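Local coordinates for competence protein PILN (Thermus thermophilus, PDB 4BHQ), which probably takes part in building the inner-membrane platform from which type IV pilus assembly starts, here represented by its periplasmic domain, at residues E72-E85 with R103-A117. Numbering follows the deposited sequence.
Sequences EVALRSVSARALSE and RVEFALQGEALSREA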
ATOM      1  N   GLU A  72     -12.713   0.893  -5.777  1.00 21.95           N
ATOM      2  CA  GLU A  72     -13.521  -0.279  -6.048  1.00 25.76           C
ATOM      3  C   GLU A  72     -13.082  -1.513  -5.254  1.00 22.64           C
ATOM      4  O   GLU A  72     -13.858  -2.442  -5.097  1.00 22.71           O
ATOM      5  CB  GLU A  72     -13.635  -0.567  -7.575  1.00 30.74           C
ATOM      6  CG  GLU A  72     -12.302  -0.808  -8.301  1.00 32.57           C
ATOM      7  CD  GLU A  72     -12.516  -1.335  -9.743  1.00 39.66           C
ATOM      8  OE1 GLU A  72     -13.607  -1.054 -10.322  1.00 37.25           O
ATOM      9  OE2 GLU A  72     -11.652  -2.095 -10.258  1.00 30.81           O
ATOM     10  N   VAL A  73     -11.838  -1.507  -4.812  1.00 21.53           N
ATOM     11  CA  VAL A  73     -11.273  -2.482  -3.879  1.00 21.68           C
ATOM     12  C   VAL A  73     -10.624  -1.777  -2.691  1.00 22.06           C
ATOM     13  O   VAL A  73      -9.679  -0.957  -2.840  1.00 22.18           O
ATOM     14  CB  VAL A  73     -10.256  -3.397  -4.553  1.00 23.79           C
ATOM     15  CG1 VAL A  73      -9.558  -4.278  -3.508  1.00 21.84           C
ATOM     16  CG2 VAL A  73     -10.987  -4.296  -5.584  1.00 22.38           C
ATOM     17  N   ALA A  74     -11.143  -2.052  -1.505  1.00 18.71           N
ATOM     18  CA  ALA A  74     -10.536  -1.483  -0.276  1.00 20.71           C
ATOM     19  C   ALA A  74      -9.843  -2.560   0.503  1.00 23.69           C
ATOM     20  O   ALA A  74     -10.428  -3.637   0.766  1.00 20.35           O
ATOM     21  CB  ALA A  74     -11.627  -0.820   0.553  1.00 22.44           C
ATOM     22  N   LEU A  75      -8.606  -2.299   0.936  1.00 22.23           N
ATOM     23  CA  LEU A  75      -7.920  -3.297   1.734  1.00 23.39           C
ATOM     24  C   LEU A  75      -8.203  -3.071   3.228  1.00 21.82           C
ATOM     25  O   LEU A  75      -8.292  -1.944   3.683  1.00 23.43           O
ATOM     26  CB  LEU A  75      -6.406  -3.323   1.373  1.00 21.83           C
ATOM     27  CG  LEU A  75      -6.185  -3.599  -0.160  1.00 24.28           C
ATOM     28  CD1 LEU A  75      -4.749  -3.413  -0.540  1.00 21.43           C
ATOM     29  CD2 LEU A  75      -6.565  -5.072  -0.431  1.00 24.66           C
ATOM     30  N   ARG A  76      -8.263  -4.162   3.998  1.00 20.00           N
ATOM     31  CA  ARG A  76      -8.494  -4.128   5.421  1.00 18.15           C
ATOM     32  C   ARG A  76      -7.287  -4.616   6.173  1.00 21.30           C
ATOM     33  O   ARG A  76      -7.082  -4.297   7.382  1.00 22.21           O
ATOM     34  CB  ARG A  76      -9.710  -5.013   5.806  1.00 20.49           C
ATOM     35  CG  ARG A  76     -10.972  -4.506   5.177  1.00 25.56           C
ATOM     36  CD  ARG A  76     -11.244  -3.053   5.803  1.00 26.77           C
ATOM     37  NE  ARG A  76     -12.410  -2.494   5.139  1.00 31.97           N
ATOM     38  CZ  ARG A  76     -12.628  -1.208   4.980  1.00 29.80           C
ATOM     39  NH1 ARG A  76     -11.704  -0.308   5.454  1.00 28.92           N
ATOM     40  NH2 ARG A  76     -13.753  -0.846   4.442  1.00 27.87           N
ATOM     41  N   SER A  77      -6.469  -5.419   5.502  1.00 19.94           N
ATOM     42  CA  SER A  77      -5.231  -5.890   6.127  1.00 19.98           C
ATOM     43  C   SER A  77      -4.260  -6.243   5.050  1.00 20.16           C
ATOM     44  O   SER A  77      -4.611  -6.903   4.067  1.00 19.60           O
ATOM     45  CB  SER A  77      -5.509  -7.124   7.045  1.00 22.02           C
ATOM     46  OG  SER A  77      -4.256  -7.565   7.589  1.00 29.16           O
ATOM     47  N   VAL A  78      -3.036  -5.768   5.193  1.00 20.72           N
ATOM     48  CA  VAL A  78      -1.979  -6.146   4.262  1.00 21.80           C
ATOM     49  C   VAL A  78      -0.744  -6.511   5.081  1.00 23.89           C
ATOM     50  O   VAL A  78      -0.057  -5.609   5.627  1.00 20.17           O
ATOM     51  CB  VAL A  78      -1.604  -4.968   3.329  1.00 23.46           C
ATOM     52  CG1 VAL A  78      -0.429  -5.381   2.434  1.00 21.29           C
ATOM     53  CG2 VAL A  78      -2.819  -4.477   2.478  1.00 21.72           C
ATOM     54  N   SER A  79      -0.430  -7.796   5.161  1.00 20.52           N
ATOM     55  CA  SER A  79       0.721  -8.247   5.968  1.00 19.71           C
ATOM     56  C   SER A  79       1.781  -8.726   4.993  1.00 20.79           C
ATOM     57  O   SER A  79       1.483  -9.226   3.937  1.00 26.51           O
ATOM     58  CB  SER A  79       0.316  -9.399   6.923  1.00 22.60           C
ATOM     59  OG  SER A  79       0.470 -10.648   6.238  1.00 27.34           O
ATOM     60  N   ALA A  80       3.032  -8.516   5.297  1.00 23.35           N
ATOM     61  CA  ALA A  80       4.127  -8.906   4.419  1.00 25.31           C
ATOM     62  C   ALA A  80       5.038  -9.852   5.175  1.00 27.54           C
ATOM     63  O   ALA A  80       5.148  -9.761   6.389  1.00 27.73           O
ATOM     64  CB  ALA A  80       4.897  -7.640   4.002  1.00 30.20           C
ATOM     65  N   ARG A  81       5.710 -10.755   4.459  1.00 25.34           N
ATOM     66  CA  ARG A  81       6.729 -11.566   5.107  1.00 27.53           C
ATOM     67  C   ARG A  81       7.747 -12.008   4.065  1.00 28.16           C
ATOM     68  O   ARG A  81       7.407 -12.178   2.910  1.00 26.90           O
ATOM     69  CB  ARG A  81       6.136 -12.785   5.835  1.00 26.20           C
ATOM     70  CG  ARG A  81       5.638 -13.881   4.885  1.00 26.77           C
ATOM     71  CD  ARG A  81       5.112 -15.099   5.682  1.00 30.61           C
ATOM     72  NE  ARG A  81       4.557 -16.105   4.807  1.00 32.63           N
ATOM     73  CZ  ARG A  81       5.151 -17.257   4.542  1.00 33.51           C
ATOM     74  NH1 ARG A  81       6.319 -17.576   5.123  1.00 37.10           N
ATOM     75  NH2 ARG A  81       4.595 -18.062   3.684  1.00 33.46           N
ATOM     76  N   ALA A  82       8.986 -12.224   4.500  1.00 32.75           N
ATOM     77  CA  ALA A  82      10.033 -12.705   3.560  1.00 30.98           C
ATOM     78  C   ALA A  82      10.151 -14.197   3.648  1.00 30.53           C
ATOM     79  O   ALA A  82      10.028 -14.775   4.703  1.00 34.57           O
ATOM     80  CB  ALA A  82      11.385 -11.985   3.817  1.00 36.28           C
ATOM     81  N   LEU A  83      10.353 -14.837   2.514  1.00 33.88           N
ATOM     82  CA  LEU A  83      10.431 -16.319   2.482  1.00 37.34           C
ATOM     83  C   LEU A  83      11.891 -16.785   2.604  1.00 41.26           C
ATOM     84  O   LEU A  83      12.764 -16.289   1.899  1.00 35.14           O
ATOM     85  CB  LEU A  83       9.853 -16.847   1.187  1.00 37.84           C
ATOM     86  CG  LEU A  83       8.351 -17.182   1.143  1.00 37.94           C
ATOM     87  CD1 LEU A  83       7.468 -16.018   1.501  1.00 33.69           C
ATOM     88  CD2 LEU A  83       7.999 -17.737  -0.241  1.00 44.41           C
ATOM     89  N   SER A  84      12.144 -17.729   3.531  1.00 43.44           N
ATOM     90  CA  SER A  84      13.368 -18.558   3.456  1.00 42.45           C
ATOM     91  C   SER A  84      13.523 -19.161   2.066  1.00 44.26           C
ATOM     92  O   SER A  84      12.540 -19.365   1.293  1.00 42.37           O
ATOM     93  CB  SER A  84      13.288 -19.693   4.480  1.00 48.98           C
ATOM     94  OG  SER A  84      12.347 -20.660   4.055  1.00 51.21           O
ATOM     95  N   GLU A  85      14.760 -19.439   1.711  1.00 53.98           N
ATOM     96  CA  GLU A  85      15.112 -20.023   0.402  1.00 57.97           C
ATOM     97  C   GLU A  85      14.404 -21.370   0.221  1.00 48.35           C
ATOM     98  O   GLU A  85      13.913 -21.693  -0.869  1.00 44.16           O
ATOM     99  CB  GLU A  85      16.633 -20.195   0.315  1.00 60.18           C
ATOM    100  CG  GLU A  85      17.394 -18.883   0.550  1.00 74.54           C
ATOM    101  CD  GLU A  85      17.330 -18.330   2.019  1.00 79.83           C
ATOM    102  OE1 GLU A  85      17.001 -19.100   2.970  1.00 73.15           O
ATOM    103  OE2 GLU A  85      17.623 -17.107   2.232  1.00 79.49           O
ATOM    104  N   ARG A 103      10.084 -14.071  -3.359  1.00 35.49           N
ATOM    105  CA  ARG A 103      10.951 -13.588  -2.298  1.00 33.09           C
ATOM    106  C   ARG A 103      10.130 -13.015  -1.090  1.00 34.21           C
ATOM    107  O   ARG A 103      10.482 -13.175   0.076  1.00 27.60           O
ATOM    108  CB  ARG A 103      11.886 -12.572  -2.939  1.00 38.19           C
ATOM    109  CG  ARG A 103      12.931 -12.027  -1.992  1.00 49.41           C
ATOM    110  CD  ARG A 103      13.891 -13.132  -1.573  1.00 63.38           C
ATOM    111  NE  ARG A 103      14.844 -12.651  -0.576  1.00 73.36           N
ATOM    112  CZ  ARG A 103      15.434 -13.410   0.332  1.00 76.04           C
ATOM    113  NH1 ARG A 103      15.188 -14.716   0.396  1.00 89.43           N
ATOM    114  NH2 ARG A 103      16.269 -12.854   1.185  1.00 91.20           N
ATOM    115  N   VAL A 104       9.024 -12.341  -1.407  1.00 30.20           N
ATOM    116  CA  VAL A 104       8.170 -11.773  -0.390  1.00 29.16           C
ATOM    117  C   VAL A 104       6.691 -12.142  -0.630  1.00 23.80           C
ATOM    118  O   VAL A 104       6.225 -12.182  -1.761  1.00 24.86           O
ATOM    119  CB  VAL A 104       8.328 -10.225  -0.337  1.00 27.91           C
ATOM    120  CG1 VAL A 104       7.195  -9.611   0.427  1.00 27.77           C
ATOM    121  CG2 VAL A 104       9.674  -9.873   0.370  1.00 30.06           C
ATOM    122  N   GLU A 105       5.975 -12.404   0.443  1.00 21.25           N
ATOM    123  CA  GLU A 105       4.551 -12.689   0.310  1.00 22.86           C
ATOM    124  C   GLU A 105       3.711 -11.712   1.110  1.00 23.05           C
ATOM    125  O   GLU A 105       3.992 -11.466   2.303  1.00 25.25           O
ATOM    126  CB  GLU A 105       4.257 -14.120   0.843  1.00 21.90           C
ATOM    127  CG  GLU A 105       2.843 -14.560   0.602  1.00 25.31           C
ATOM    128  CD  GLU A 105       2.611 -16.017   1.081  1.00 26.08           C
ATOM    129  OE1 GLU A 105       2.538 -16.246   2.282  1.00 27.33           O
ATOM    130  OE2 GLU A 105       2.483 -16.877   0.210  1.00 26.70           O
ATOM    131  N   PHE A 106       2.649 -11.225   0.471  1.00 20.45           N
ATOM    132  CA  PHE A 106       1.681 -10.331   1.123  1.00 21.70           C
ATOM    133  C   PHE A 106       0.396 -11.088   1.350  1.00 22.12           C
ATOM    134  O   PHE A 106      -0.140 -11.660   0.410  1.00 25.61           O
ATOM    135  CB  PHE A 106       1.381  -9.133   0.211  1.00 23.66           C
ATOM    136  CG  PHE A 106       2.529  -8.173   0.102  1.00 21.39           C
ATOM    137  CD1 PHE A 106       2.688  -7.176   1.016  1.00 22.94           C
ATOM    138  CD2 PHE A 106       3.412  -8.263  -0.967  1.00 24.77           C
ATOM    139  CE1 PHE A 106       3.745  -6.249   0.923  1.00 22.61           C
ATOM    140  CE2 PHE A 106       4.466  -7.336  -1.076  1.00 27.80           C
ATOM    141  CZ  PHE A 106       4.645  -6.359  -0.100  1.00 21.57           C
ATOM    142  N   ALA A 107      -0.074 -11.126   2.585  1.00 20.55           N
ATOM    143  CA  ALA A 107      -1.409 -11.675   2.853  1.00 20.94           C
ATOM    144  C   ALA A 107      -2.435 -10.556   2.963  1.00 21.52           C
ATOM    145  O   ALA A 107      -2.247  -9.597   3.744  1.00 19.83           O
ATOM    146  CB  ALA A 107      -1.365 -12.504   4.144  1.00 21.24           C
ATOM    147  N   LEU A 108      -3.511 -10.681   2.199  1.00 16.46           N
ATOM    148  CA  LEU A 108      -4.494  -9.616   1.991  1.00 19.88           C
ATOM    149  C   LEU A 108      -5.889 -10.013   2.439  1.00 18.39           C
ATOM    150  O   LEU A 108      -6.400 -11.104   2.030  1.00 19.42           O
ATOM    151  CB  LEU A 108      -4.574  -9.270   0.466  1.00 17.41           C
ATOM    152  CG  LEU A 108      -3.284  -8.935  -0.297  1.00 20.53           C
ATOM    153  CD1 LEU A 108      -3.575  -8.550  -1.764  1.00 18.24           C
ATOM    154  CD2 LEU A 108      -2.546  -7.735   0.386  1.00 24.18           C
ATOM    155  N   GLN A 109      -6.508  -9.138   3.212  1.00 17.69           N
ATOM    156  CA  GLN A 109      -7.973  -9.219   3.480  1.00 18.21           C
ATOM    157  C   GLN A 109      -8.529  -7.964   2.891  1.00 22.03           C
ATOM    158  O   GLN A 109      -7.980  -6.837   3.125  1.00 21.66           O
ATOM    159  CB  GLN A 109      -8.257  -9.244   4.974  1.00 21.20           C
ATOM    160  CG  GLN A 109      -7.623 -10.396   5.668  1.00 30.15           C
ATOM    161  CD  GLN A 109      -8.314 -11.687   5.294  1.00 32.04           C
ATOM    162  OE1 GLN A 109      -9.529 -11.665   5.077  1.00 34.16           O
ATOM    163  NE2 GLN A 109      -7.550 -12.792   5.154  1.00 31.18           N
ATOM    164  N   GLY A 110      -9.609  -8.073   2.142  1.00 18.00           N
ATOM    165  CA  GLY A 110     -10.183  -6.881   1.517  1.00 18.96           C
ATOM    166  C   GLY A 110     -11.661  -6.950   1.209  1.00 20.11           C
ATOM    167  O   GLY A 110     -12.363  -7.918   1.582  1.00 18.23           O
ATOM    168  N   GLU A 111     -12.131  -5.964   0.494  1.00 22.46           N
ATOM    169  CA  GLU A 111     -13.533  -5.791   0.136  1.00 19.73           C
ATOM    170  C   GLU A 111     -13.489  -5.270  -1.302  1.00 22.33           C
ATOM    171  O   GLU A 111     -12.674  -4.385  -1.595  1.00 24.41           O
ATOM    172  CB  GLU A 111     -14.181  -4.665   0.923  1.00 22.68           C
ATOM    173  CG  GLU A 111     -14.120  -4.832   2.368  1.00 29.98           C
ATOM    174  CD  GLU A 111     -14.628  -3.624   3.070  1.00 29.15           C
ATOM    175  OE1 GLU A 111     -14.845  -2.580   2.384  1.00 26.50           O
ATOM    176  OE2 GLU A 111     -14.821  -3.734   4.284  1.00 37.01           O
ATOM    177  N   ALA A 112     -14.394  -5.785  -2.138  1.00 19.55           N
ATOM    178  CA  ALA A 112     -14.506  -5.402  -3.536  1.00 19.50           C
ATOM    179  C   ALA A 112     -15.940  -4.957  -3.766  1.00 21.58           C
ATOM    180  O   ALA A 112     -16.920  -5.605  -3.291  1.00 21.09           O
ATOM    181  CB  ALA A 112     -14.121  -6.549  -4.445  1.00 18.51           C
ATOM    182  N   LEU A 113     -16.101  -3.824  -4.446  1.00 20.71           N
ATOM    183  CA  LEU A 113     -17.410  -3.240  -4.692  1.00 23.57           C
ATOM    184  C   LEU A 113     -18.314  -4.181  -5.554  1.00 22.28           C
ATOM    185  O   LEU A 113     -19.527  -4.138  -5.465  1.00 25.85           O
ATOM    186  CB  LEU A 113     -17.242  -1.906  -5.409  1.00 23.34           C
ATOM    187  CG  LEU A 113     -18.431  -0.990  -5.678  1.00 26.77           C
ATOM    188  CD1 LEU A 113     -19.153  -0.608  -4.405  1.00 31.03           C
ATOM    189  CD2 LEU A 113     -18.019   0.274  -6.438  1.00 32.92           C
ATOM    190  N   SER A 114     -17.721  -4.968  -6.424  1.00 23.33           N
ATOM    191  CA  SER A 114     -18.494  -5.811  -7.336  1.00 25.80           C
ATOM    192  C   SER A 114     -17.631  -7.009  -7.623  1.00 24.24           C
ATOM    193  O   SER A 114     -16.396  -6.971  -7.372  1.00 23.10           O
ATOM    194  CB  SER A 114     -18.790  -5.043  -8.642  1.00 24.75           C
ATOM    195  OG  SER A 114     -17.605  -4.838  -9.379  1.00 23.24           O
ATOM    196  N   ARG A 115     -18.235  -8.044  -8.208  1.00 23.23           N
ATOM    197  CA  ARG A 115     -17.526  -9.283  -8.685  1.00 25.30           C
ATOM    198  C   ARG A 115     -16.465  -8.881  -9.721  1.00 23.81           C
ATOM    199  O   ARG A 115     -15.341  -9.391  -9.741  1.00 22.60           O
ATOM    200  CB  ARG A 115     -18.516 -10.371  -9.280  1.00 27.62           C
ATOM    201  CG  ARG A 115     -19.577  -9.885 -10.316  1.00 34.26           C
ATOM    202  CD  ARG A 115     -20.311 -10.868 -11.455  1.00 38.74           C
ATOM    203  NE  ARG A 115     -19.374 -11.176 -12.658  1.00 38.26           N
ATOM    204  CZ  ARG A 115     -19.226 -10.545 -13.847  1.00 37.35           C
ATOM    205  NH1 ARG A 115     -19.894  -9.471 -14.413  1.00 24.02           N
ATOM    206  NH2 ARG A 115     -18.244 -11.033 -14.504  1.00 38.16           N
ATOM    207  N   GLU A 116     -16.843  -7.938 -10.584  1.00 20.77           N
ATOM    208  CA  GLU A 116     -15.962  -7.494 -11.697  1.00 24.84           C
ATOM    209  C   GLU A 116     -14.705  -6.740 -11.114  1.00 21.40           C
ATOM    210  O   GLU A 116     -13.608  -6.913 -11.608  1.00 21.93           O
ATOM    211  CB  GLU A 116     -16.809  -6.541 -12.616  1.00 23.75           C
ATOM    212  CG  GLU A 116     -17.961  -7.314 -13.380  1.00 27.64           C
ATOM    213  CD  GLU A 116     -19.316  -7.365 -12.579  1.00 35.19           C
ATOM    214  OE1 GLU A 116     -19.412  -6.942 -11.393  1.00 32.67           O
ATOM    215  OE2 GLU A 116     -20.359  -7.839 -13.135  1.00 41.86           O
ATOM    216  N   ALA A 117     -14.879  -5.945 -10.060  1.00 22.36           N
ATOM    217  CA  ALA A 117     -13.710  -5.262  -9.407  1.00 20.58           C
ATOM    218  C   ALA A 117     -12.750  -6.291  -8.818  1.00 20.39           C
ATOM    219  O   ALA A 117     -11.545  -6.183  -8.930  1.00 19.33           O
ATOM    220  CB  ALA A 117     -14.246  -4.383  -8.305  1.00 21.49           C
TER
HETATM  221  O   HOH W   1      -9.996  -3.697  -8.844  1.00 22.32           O
HETATM  222  O   HOH W   2      -3.537  -9.837   6.179  1.00 30.28           O
HETATM  223  O   HOH W   3       2.466 -12.177   4.672  1.00 24.53           O
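Arg81 sets CG between its backbone N and carbonyl carbon (chi1 72°) and runs extended to NE, while Glu105 places CG anti to its own N (chi1 -173°); the two side chains thus lie alongside each other. NE and NH2 of Arg81 both bond Glu105 OE1, NH2 at 3.1 Å, from one face of the carboxylate plane, and Leu83 CD1 covers one face of the guanidinium. Arg81 also bridges to Glu87, and Tyr97 bonds Glu105. At the other end Arg76, bent at chi2, sends NE 2.8 Å to Glu111 OE2 from above the carboxylate, which also pairs with Arg144. The antiparallel pairing runs from Val73 with Ala112 to Ala82 with Val104, broken at Arg76 by a classic beta bulge: Arg76 N (2.8 Å) and Ser77 N (3.2 Å) share Gln109 O. Water links Ser77 OG to Ala107 O. On the opposite face of the sheet, Val78 CG1 lies 3.8 Å from Leu108 CD2, and Ala80 CB approaches Phe106 CE1 at 3.6 Å. Strand 73-82 is outermost within the chain; strand 102-112 pairs on its other side with strand 146-156, also antiparallel. Helix 53-63 packs on Leu75 and Val78, helix 115-124 on Val73 and Leu108, and Phe60 of the second subunit stacks on Phe106, consistent with the family's dimerization domain.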